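Sphingomyelinase-c (Listeria ivanovii, PDB 1ZWX) is a bacterial member of the endonuclease/exonuclease/phosphatase family with a DNase I-like fold of two facing beta sheets flanked by helices. Local coordinates at residues Gly9-Thr14 with Ile189-Gly194; Asn46-Ile51 with Ile138-Lys143; Glu174-Ile179 with Phe251-His256. All blocks are in the same frame, centred on the assembly; numbering follows the deposited sequence.

Contact 1 (Gly9-Thr14 with Ile189-Gly194)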
loop_
_atom_site.group_PDB
_atom_site.type_symbol
_atom_site.label_atom_id
_atom_site.label_comp_id
_atom_site.label_asym_id
_atom_site.label_seq_id
_atom_site.Cartn_x
_atom_site.Cartn_y
_atom_site.Cartn_z
ATOM N N GLY A 9 21.247 -1.808 -5.641
ATOM C CA GLY A 9 21.703 -3.143 -5.292
ATOM C C GLY A 9 20.541 -4.087 -5.103
ATOM O O GLY A 9 19.536 -3.976 -5.808
ATOM N N ASN A 10 20.677 -5.022 -4.166
ATOM C CA ASN A 10 19.625 -6.000 -3.921
ATOM C C ASN A 10 18.655 -5.423 -2.883
ATOM O O ASN A 10 18.684 -5.833 -1.695
ATOM C CB ASN A 10 20.198 -7.354 -3.473
ATOM C CG ASN A 10 19.103 -8.408 -3.218
ATOM O OD1 ASN A 10 17.897 -8.159 -3.413
ATOM N ND2 ASN A 10 19.526 -9.591 -2.775
ATOM N N PHE A 11 17.849 -4.440 -3.326
ATOM C CA PHE A 11 16.809 -3.824 -2.496
ATOM C C PHE A 11 15.469 -4.384 -2.887
ATOM O O PHE A 11 15.160 -4.504 -4.077
ATOM C CB PHE A 11 16.771 -2.322 -2.662
ATOM C CG PHE A 11 16.242 -1.591 -1.457
ATOM C CD1 PHE A 11 17.040 -1.441 -0.320
ATOM C CD2 PHE A 11 14.934 -1.054 -1.449
ATOM C CE1 PHE A 11 16.578 -0.755 0.794
ATOM C CE2 PHE A 11 14.463 -0.356 -0.338
ATOM C CZ PHE A 11 15.264 -0.211 0.801
ATOM N N LYS A 12 14.679 -4.709 -1.866
ATOM C CA LYS A 12 13.429 -5.423 -2.046
ATOM C C LYS A 12 12.349 -4.829 -1.127
ATOM O O LYS A 12 12.561 -4.673 0.085
ATOM C CB LYS A 12 13.666 -6.882 -1.740
ATOM C CG LYS A 12 12.498 -7.790 -1.977
ATOM C CD LYS A 12 12.998 -9.200 -2.058
ATOM C CE LYS A 12 12.090 -10.122 -1.322
ATOM N NZ LYS A 12 12.811 -11.390 -0.933
ATOM N N ILE A 13 11.195 -4.509 -1.723
ATOM C CA ILE A 13 10.061 -3.886 -1.011
ATOM C C ILE A 13 8.844 -4.741 -1.333
ATOM O O ILE A 13 8.643 -5.126 -2.485
ATOM C CB ILE A 13 9.788 -2.449 -1.516
ATOM C CG1 ILE A 13 11.007 -1.566 -1.308
ATOM C CG2 ILE A 13 8.551 -1.818 -0.797
ATOM C CD1 ILE A 13 10.928 -0.273 -2.032
ATOM N N THR A 14 8.049 -5.064 -0.317
ATOM C CA THR A 14 6.781 -5.747 -0.555
ATOM C C THR A 14 5.691 -4.767 -0.121
ATOM O O THR A 14 5.822 -4.091 0.894
ATOM C CB THR A 14 6.679 -7.099 0.200
ATOM O OG1 THR A 14 7.544 -8.045 -0.424
ATOM C CG2 THR A 14 5.261 -7.686 0.141
ATOM N N ILE A 189 17.908 7.174 -4.392
ATOM C CA ILE A 189 16.733 6.539 -4.983
ATOM C C ILE A 189 15.452 6.838 -4.176
ATOM O O ILE A 189 15.478 6.899 -2.947
ATOM C CB ILE A 189 16.944 5.029 -5.157
ATOM C CG1 ILE A 189 15.817 4.394 -6.003
ATOM C CG2 ILE A 189 17.140 4.334 -3.756
ATOM C CD1 ILE A 189 16.126 3.025 -6.644
ATOM N N ILE A 190 14.344 7.046 -4.907
ATOM C CA ILE A 190 13.014 7.244 -4.313
ATOM C C ILE A 190 12.077 6.185 -4.902
ATOM O O ILE A 190 11.994 6.001 -6.139
ATOM C CB ILE A 190 12.442 8.647 -4.582
ATOM C CG1 ILE A 190 13.433 9.731 -4.196
ATOM C CG2 ILE A 190 11.064 8.834 -3.867
ATOM C CD1 ILE A 190 12.967 11.136 -4.547
ATOM N N PHE A 191 11.395 5.479 -3.997
ATOM C CA PHE A 191 10.370 4.515 -4.366
ATOM C C PHE A 191 9.006 5.091 -3.954
ATOM O O PHE A 191 8.888 5.825 -2.959
ATOM C CB PHE A 191 10.555 3.193 -3.641
ATOM C CG PHE A 191 11.856 2.490 -3.922
ATOM C CD1 PHE A 191 12.950 2.667 -3.079
ATOM C CD2 PHE A 191 11.956 1.592 -4.984
ATOM C CE1 PHE A 191 14.154 1.979 -3.315
ATOM C CE2 PHE A 191 13.152 0.898 -5.231
ATOM C CZ PHE A 191 14.245 1.084 -4.360
ATOM N N ILE A 192 7.996 4.775 -4.751
ATOM C CA ILE A 192 6.619 5.213 -4.472
ATOM C C ILE A 192 5.794 3.961 -4.682
ATOM O O ILE A 192 5.766 3.393 -5.758
ATOM C CB ILE A 192 6.113 6.361 -5.415
ATOM C CG1 ILE A 192 7.001 7.611 -5.353
ATOM C CG2 ILE A 192 4.640 6.773 -5.026
ATOM C CD1 ILE A 192 6.706 8.609 -6.550
ATOM N N GLY A 193 5.143 3.490 -3.621
ATOM C CA GLY A 193 4.398 2.236 -3.724
ATOM C C GLY A 193 3.100 2.215 -2.926
ATOM O O GLY A 193 2.877 3.034 -2.042
ATOM N N GLY A 194 2.259 1.247 -3.256
ATOM C CA GLY A 194 0.982 1.046 -2.568
ATOM C C GLY A 194 -0.134 0.828 -3.566
ATOM O O GLY A 194 0.107 0.511 -4.728
#

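Contact 2 (Asn46-Ile51 with Ile138-Lys143)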
loop_
_atom_site.group_PDB
_atom_site.type_symbol
_atom_site.label_atom_id
_atom_site.label_comp_id
_atom_site.label_asym_id
_atom_site.label_seq_id
_atom_site.Cartn_x
_atom_site.Cartn_y
_atom_site.Cartn_z
ATOM N N ASN A 46 12.170 -11.546 4.509
ATOM C CA ASN A 46 13.246 -11.234 3.572
ATOM C C ASN A 46 13.045 -9.965 2.731
ATOM O O ASN A 46 13.529 -9.886 1.591
ATOM C CB ASN A 46 13.540 -12.428 2.664
ATOM C CG ASN A 46 13.740 -13.712 3.436
ATOM O OD1 ASN A 46 14.433 -13.736 4.478
ATOM N ND2 ASN A 46 13.100 -14.798 2.952
ATOM N N ASN A 47 12.354 -8.968 3.288
ATOM C CA ASN A 47 12.223 -7.674 2.609
ATOM C C ASN A 47 13.113 -6.663 3.284
ATOM O O ASN A 47 13.351 -6.773 4.480
ATOM C CB ASN A 47 10.742 -7.192 2.672
ATOM C CG ASN A 47 9.810 -8.107 1.899
ATOM O OD1 ASN A 47 9.013 -8.883 2.484
ATOM N ND2 ASN A 47 9.923 -8.075 0.586
ATOM N N ASP A 48 13.547 -5.638 2.563
ATOM C CA ASP A 48 14.151 -4.496 3.208
ATOM C C ASP A 48 13.111 -3.625 3.879
ATOM O O ASP A 48 13.327 -3.090 4.963
ATOM C CB ASP A 48 14.969 -3.701 2.181
ATOM C CG ASP A 48 16.171 -4.496 1.691
ATOM O OD1 ASP A 48 17.091 -4.715 2.502
ATOM O OD2 ASP A 48 16.153 -4.971 0.551
ATOM N N VAL A 49 11.968 -3.466 3.197
ATOM C CA VAL A 49 10.926 -2.516 3.597
ATOM C C VAL A 49 9.577 -3.161 3.226
ATOM O O VAL A 49 9.460 -3.885 2.208
ATOM C CB VAL A 49 11.096 -1.117 2.873
ATOM C CG1 VAL A 49 9.867 -0.230 3.085
ATOM C CG2 VAL A 49 12.350 -0.369 3.371
ATOM N N VAL A 50 8.572 -2.943 4.070
ATOM C CA VAL A 50 7.212 -3.431 3.764
ATOM C C VAL A 50 6.271 -2.249 3.864
ATOM O O VAL A 50 6.327 -1.465 4.825
ATOM C CB VAL A 50 6.719 -4.535 4.750
ATOM C CG1 VAL A 50 5.190 -4.818 4.534
ATOM C CG2 VAL A 50 7.486 -5.846 4.548
ATOM N N ILE A 51 5.414 -2.101 2.850
ATOM C CA ILE A 51 4.412 -1.013 2.835
ATOM C C ILE A 51 3.064 -1.656 3.094
ATOM O O ILE A 51 2.729 -2.623 2.443
ATOM C CB ILE A 51 4.356 -0.304 1.451
ATOM C CG1 ILE A 51 5.690 0.410 1.171
ATOM C CG2 ILE A 51 3.118 0.676 1.393
ATOM C CD1 ILE A 51 5.789 0.975 -0.299
ATOM N N ILE A 138 15.448 5.665 5.059
ATOM C CA ILE A 138 16.134 4.625 5.813
ATOM C C ILE A 138 17.610 4.638 5.406
ATOM O O ILE A 138 17.954 5.080 4.302
ATOM C CB ILE A 138 15.550 3.181 5.583
ATOM C CG1 ILE A 138 15.679 2.730 4.141
ATOM C CG2 ILE A 138 14.032 3.080 6.018
ATOM C CD1 ILE A 138 16.270 1.339 4.009
ATOM N N MET A 139 18.454 4.096 6.283
ATOM C CA MET A 139 19.866 3.843 5.958
ATOM C C MET A 139 20.129 2.360 5.989
ATOM O O MET A 139 19.882 1.684 7.025
ATOM C CB MET A 139 20.757 4.576 6.958
ATOM C CG MET A 139 20.667 6.092 6.891
ATOM S SD MET A 139 21.350 6.698 5.292
ATOM C CE MET A 139 23.054 6.150 5.423
ATOM N N LYS A 140 20.612 1.847 4.863
ATOM C CA LYS A 140 21.031 0.472 4.753
ATOM C C LYS A 140 22.553 0.453 4.462
ATOM O O LYS A 140 22.984 0.806 3.365
ATOM C CB LYS A 140 20.273 -0.252 3.646
ATOM C CG LYS A 140 20.607 -1.745 3.514
ATOM C CD LYS A 140 19.935 -2.369 2.301
ATOM C CE LYS A 140 20.331 -3.832 2.100
ATOM N NZ LYS A 140 19.655 -4.571 1.006
ATOM N N ASN A 141 23.339 0.050 5.457
ATOM C CA ASN A 141 24.784 -0.160 5.274
ATOM C C ASN A 141 25.463 1.059 4.636
ATOM O O ASN A 141 26.213 0.909 3.668
ATOM C CB ASN A 141 25.032 -1.435 4.468
ATOM C CG ASN A 141 24.455 -2.693 5.150
ATOM O OD1 ASN A 141 24.388 -2.765 6.375
ATOM N ND2 ASN A 141 24.005 -3.663 4.348
ATOM N N GLY A 142 25.143 2.248 5.143
ATOM C CA GLY A 142 25.803 3.493 4.746
ATOM C C GLY A 142 25.127 4.192 3.576
ATOM O O GLY A 142 25.595 5.257 3.111
ATOM N N LYS A 143 24.019 3.604 3.119
ATOM C CA LYS A 143 23.352 4.054 1.894
ATOM C C LYS A 143 21.894 4.445 2.159
ATOM O O LYS A 143 21.148 3.686 2.784
ATOM C CB LYS A 143 23.419 2.927 0.866
ATOM C CG LYS A 143 24.854 2.612 0.418
ATOM C CD LYS A 143 24.927 1.349 -0.429
ATOM C CE LYS A 143 24.485 0.132 0.352
ATOM N NZ LYS A 143 24.325 -1.098 -0.483
#

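Contact 3 (Glu174-Ile179 with Phe251-His256)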
loop_
_atom_site.group_PDB
_atom_site.type_symbol
_atom_site.label_atom_id
_atom_site.label_comp_id
_atom_site.label_asym_id
_atom_site.label_seq_id
_atom_site.Cartn_x
_atom_site.Cartn_y
_atom_site.Cartn_z
ATOM N N GLU A 174 0.004 15.892 -5.060
ATOM C CA GLU A 174 0.441 16.107 -3.669
ATOM C C GLU A 174 1.761 15.381 -3.386
ATOM O O GLU A 174 2.620 15.943 -2.733
ATOM C CB GLU A 174 -0.635 15.707 -2.652
ATOM C CG GLU A 174 -1.888 16.622 -2.694
ATOM C CD GLU A 174 -2.814 16.433 -1.481
ATOM O OE1 GLU A 174 -2.305 16.242 -0.372
ATOM O OE2 GLU A 174 -4.052 16.469 -1.646
ATOM N N ILE A 175 1.897 14.166 -3.904
ATOM C CA ILE A 175 3.102 13.352 -3.727
ATOM C C ILE A 175 4.303 14.011 -4.448
ATOM O O ILE A 175 5.381 14.199 -3.865
ATOM C CB ILE A 175 2.861 11.952 -4.221
ATOM C CG1 ILE A 175 1.861 11.209 -3.275
ATOM C CG2 ILE A 175 4.172 11.150 -4.375
ATOM C CD1 ILE A 175 1.401 9.881 -3.853
ATOM N N GLN A 176 4.096 14.393 -5.704
ATOM C CA GLN A 176 5.190 15.045 -6.450
ATOM C C GLN A 176 5.580 16.379 -5.878
ATOM O O GLN A 176 6.753 16.715 -5.893
ATOM C CB GLN A 176 4.882 15.149 -7.938
ATOM C CG GLN A 176 5.563 14.081 -8.799
ATOM C CD GLN A 176 7.100 14.020 -8.643
ATOM O OE1 GLN A 176 7.773 15.037 -8.517
ATOM N NE2 GLN A 176 7.640 12.802 -8.648
ATOM N N THR A 177 4.628 17.165 -5.382
ATOM C CA THR A 177 4.939 18.444 -4.754
ATOM C C THR A 177 5.817 18.249 -3.519
ATOM O O THR A 177 6.755 19.033 -3.244
ATOM C CB THR A 177 3.640 19.193 -4.371
ATOM O OG1 THR A 177 2.958 19.565 -5.568
ATOM C CG2 THR A 177 3.880 20.431 -3.538
ATOM N N PHE A 178 5.502 17.195 -2.772
ATOM C CA PHE A 178 6.256 16.900 -1.554
ATOM C C PHE A 178 7.687 16.526 -1.938
ATOM O O PHE A 178 8.617 17.077 -1.367
ATOM C CB PHE A 178 5.536 15.803 -0.730
ATOM C CG PHE A 178 6.402 15.165 0.317
ATOM C CD1 PHE A 178 6.515 15.738 1.574
ATOM C CD2 PHE A 178 7.104 13.994 0.036
ATOM C CE1 PHE A 178 7.330 15.162 2.545
ATOM C CE2 PHE A 178 7.926 13.402 1.005
ATOM C CZ PHE A 178 8.036 14.002 2.255
ATOM N N ILE A 179 7.847 15.621 -2.905
ATOM C CA ILE A 179 9.144 15.183 -3.419
ATOM C C ILE A 179 9.989 16.369 -3.932
ATOM O O ILE A 179 11.198 16.461 -3.645
ATOM C CB ILE A 179 9.008 14.125 -4.541
ATOM C CG1 ILE A 179 8.377 12.828 -4.021
ATOM C CG2 ILE A 179 10.369 13.835 -5.201
ATOM C CD1 ILE A 179 8.196 11.741 -5.043
ATOM N N PHE A 251 6.942 1.700 -7.642
ATOM C CA PHE A 251 7.663 2.387 -8.722
ATOM C C PHE A 251 8.957 2.985 -8.222
ATOM O O PHE A 251 9.106 3.272 -7.055
ATOM C CB PHE A 251 6.848 3.590 -9.223
ATOM C CG PHE A 251 5.551 3.228 -9.922
ATOM C CD1 PHE A 251 4.330 3.669 -9.391
ATOM C CD2 PHE A 251 5.547 2.492 -11.117
ATOM C CE1 PHE A 251 3.084 3.371 -10.054
ATOM C CE2 PHE A 251 4.332 2.162 -11.778
ATOM C CZ PHE A 251 3.087 2.620 -11.238
ATOM N N VAL A 252 9.856 3.260 -9.166
ATOM C CA VAL A 252 11.036 4.069 -8.920
ATOM C C VAL A 252 10.810 5.433 -9.549
ATOM O O VAL A 252 10.362 5.517 -10.704
ATOM C CB VAL A 252 12.288 3.390 -9.540
ATOM C CG1 VAL A 252 13.472 4.346 -9.446
ATOM C CG2 VAL A 252 12.588 2.066 -8.833
ATOM N N GLU A 253 11.087 6.489 -8.813
ATOM C CA GLU A 253 10.916 7.830 -9.337
ATOM C C GLU A 253 12.013 8.187 -10.366
ATOM O O GLU A 253 13.195 7.895 -10.139
ATOM C CB GLU A 253 10.870 8.845 -8.214
ATOM C CG GLU A 253 10.020 10.130 -8.520
ATOM C CD GLU A 253 10.863 11.326 -8.978
ATOM O OE1 GLU A 253 12.112 11.230 -8.998
ATOM O OE2 GLU A 253 10.279 12.385 -9.282
ATOM N N ASN A 254 11.616 8.851 -11.466
ATOM C CA ASN A 254 12.515 9.007 -12.629
ATOM C C ASN A 254 13.571 10.090 -12.505
ATOM O O ASN A 254 14.584 10.037 -13.203
ATOM C CB ASN A 254 11.734 9.186 -13.956
ATOM C CG ASN A 254 11.182 7.864 -14.507
ATOM O OD1 ASN A 254 11.651 6.772 -14.186
ATOM N ND2 ASN A 254 10.156 7.968 -15.350
ATOM N N GLY A 255 13.355 11.080 -11.664
ATOM C CA GLY A 255 14.337 12.154 -11.558
ATOM C C GLY A 255 15.509 11.831 -10.621
ATOM O O GLY A 255 16.422 12.632 -10.458
ATOM N N HIS A 256 15.472 10.656 -10.004
ATOM C CA HIS A 256 16.451 10.281 -8.988
ATOM C C HIS A 256 17.097 8.965 -9.352
ATOM O O HIS A 256 16.841 8.423 -10.434
ATOM C CB HIS A 256 15.780 10.244 -7.617
ATOM C CG HIS A 256 15.378 11.590 -7.135
ATOM N ND1 HIS A 256 14.330 12.289 -7.691
ATOM C CD2 HIS A 256 15.902 12.391 -6.184
ATOM C CE1 HIS A 256 14.207 13.453 -7.080
ATOM N NE2 HIS A 256 15.146 13.537 -6.157
HETATM O O HOH W 1 13.449 16.048 -4.437
#

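Contact 1 (Gly9-Thr14 with Ile189-Gly194)
Ile-13 and Phe-191 meet between two strands that run in roughly the same direction in different sheets, with CA atoms 8.8 Å apart at Ile-13 and Gly-193 and 10.7 Å apart at Phe-11 and Ile-189. The Phe-191 ring is the middle layer of the contact. Ile-13 sets its CD1 methyl over one face, 3.6 Å from the ring centroid and 18° off the normal, a CH-pi contact. Its CG1 stands beside the backbone N (chi1 -60°) and the chain then runs on extended, which carries CD1 across to the other sheet. Ile-189 CG1, from the same strand as Phe-191, lies over the opposite face. The Phe-11 ring is nearly parallel to that of Phe-191, the planes 14° apart, but is slid so far that the two barely overlap; Phe-11 CD2 reaches Phe-191 CE1 at 3.6 Å. Ile-13 CD1 also lies at the edge of the Phe-11 ring, in its plane, so one methyl touches both rings. In this hydrophobic interior between the facing sheets of the DNase I-like sandwich, Phe-11 stacks with Tyr-145 of strand 143-151, Phe-191 meets Trp-262 and Val-252, and Ile-13 packs on Ile-250 of strand 248-252.

Contact 2 (Asn46-Ile51 with Ile138-Lys143)
Asp-48 and Lys-140 are joined by a salt bridge, Lys-140 NZ donating to Asp-48 OD1 at 3.0 Å. The lysine is fully extended, with CG anti to its backbone nitrogen (chi1 -177°), and its chain crosses the aspartate at about a right angle. NZ approaches OD1 from above the carboxylate, 39° out of its plane. OD1 takes a second hydrogen bond from Trp-109 NE1, while OD2 accepts from the backbone N of Lys-12 in the neighbouring strand, so both oxygens are engaged. The Lys-140 side chain also touches Trp-109 and Tyr-145. On the lysine's side the backbone is tied up too: a type I' turn from Lys-140 to Lys-143 closes the hairpin between strands 132-140 and 143-151, with Lys-140 N to Lys-143 O at 2.8 Å and Lys-143 N to Lys-140 O at 3.0 Å. Beside the salt bridge, Val-49 CG2 touches Ile-138 CD1 at 4.3 Å, a looser apolar contact. Three donors from three parts of the chain thus converge on a single buried carboxylate, which would favour its ionised form and ties the hairpin end of one sheet to the start of strand 49-55 in the other.

Contact 3 (Glu174-Ile179 with Phe251-His256)
Glu-253 and Gln-176 meet where the turn after strand 248-252 faces helix 161-182; the backbones come nearest at Ile-179 and Glu-253, whose CA atoms are 9.6 Å apart. The glutamate can be followed outward. Its CB points toward the helix, and with chi1 at -151° CG stands beside the carbonyl carbon, where it packs against Ile-179 CD1 at 4.2 Å. The chain then bends at chi2 and brings the carboxylate carbon, CD, up to the amide of Gln-176. OE2 accepts from Gln-176 NE2 at 2.7 Å through its anti lone pair, with an N-H...O angle of 150°. The two side chains come from opposite directions, and amide and carboxylate are nearly coplanar, 23° apart. OE1 turns back to its own chain: the backbone N of Gly-255 donates to it at 2.9 Å and His-256 ND1 at 2.8 Å, reaching the oxygen from opposite faces of the carboxylate. One oxygen therefore serves the helix, the other braces the type I turn from Glu-253 to His-256. Ile-179 CG2 comes within 4.3 Å of His-256 CE1, a loose van der Waals contact. Ile-179 also packs on Ile-190 and Ile-192, so helix 161-182 covers a face of the sheet containing strands 189-193 and 248-252. The far ends are held as well. Gln-176 NE2 also bonds the carbonyl O of Leu-212 at the end of helix 203-212, and His-256 NE2 bonds that of Ile-184. With three donors on it, the buried carboxylate is probably ionised; since His-256 ND1 donates a hydrogen bond to OE1 and NE2 faces a carbonyl oxygen, the imidazole may be positively charged. The His-carboxylate bond would stiffen the turn and hold the carboxylate, while OE2 links it to the helix through Gln-176.

In the fold
Contacts 1 and 2 both bridge the two sheets of the sandwich, their centres about 9 Å apart, and they share both sheets, strands 12-20 and 49-55 being neighbours in one. The centre of contact 3 lies about 13 Å from that of contact 1 and about 19 Å from that of contact 2, where helix 161-182 meets the end of the edge strand 248-252; strands 189-193 and 248-252, hydrogen-bonded neighbours, tie it to contact 1. Along the chain contact 2 is nested within the loop closed by contact 1 and closes before contact 3 opens, whereas contacts 1 and 3 cross. Together they join two sheets and a covering helix, interlocking early and late parts of the chain.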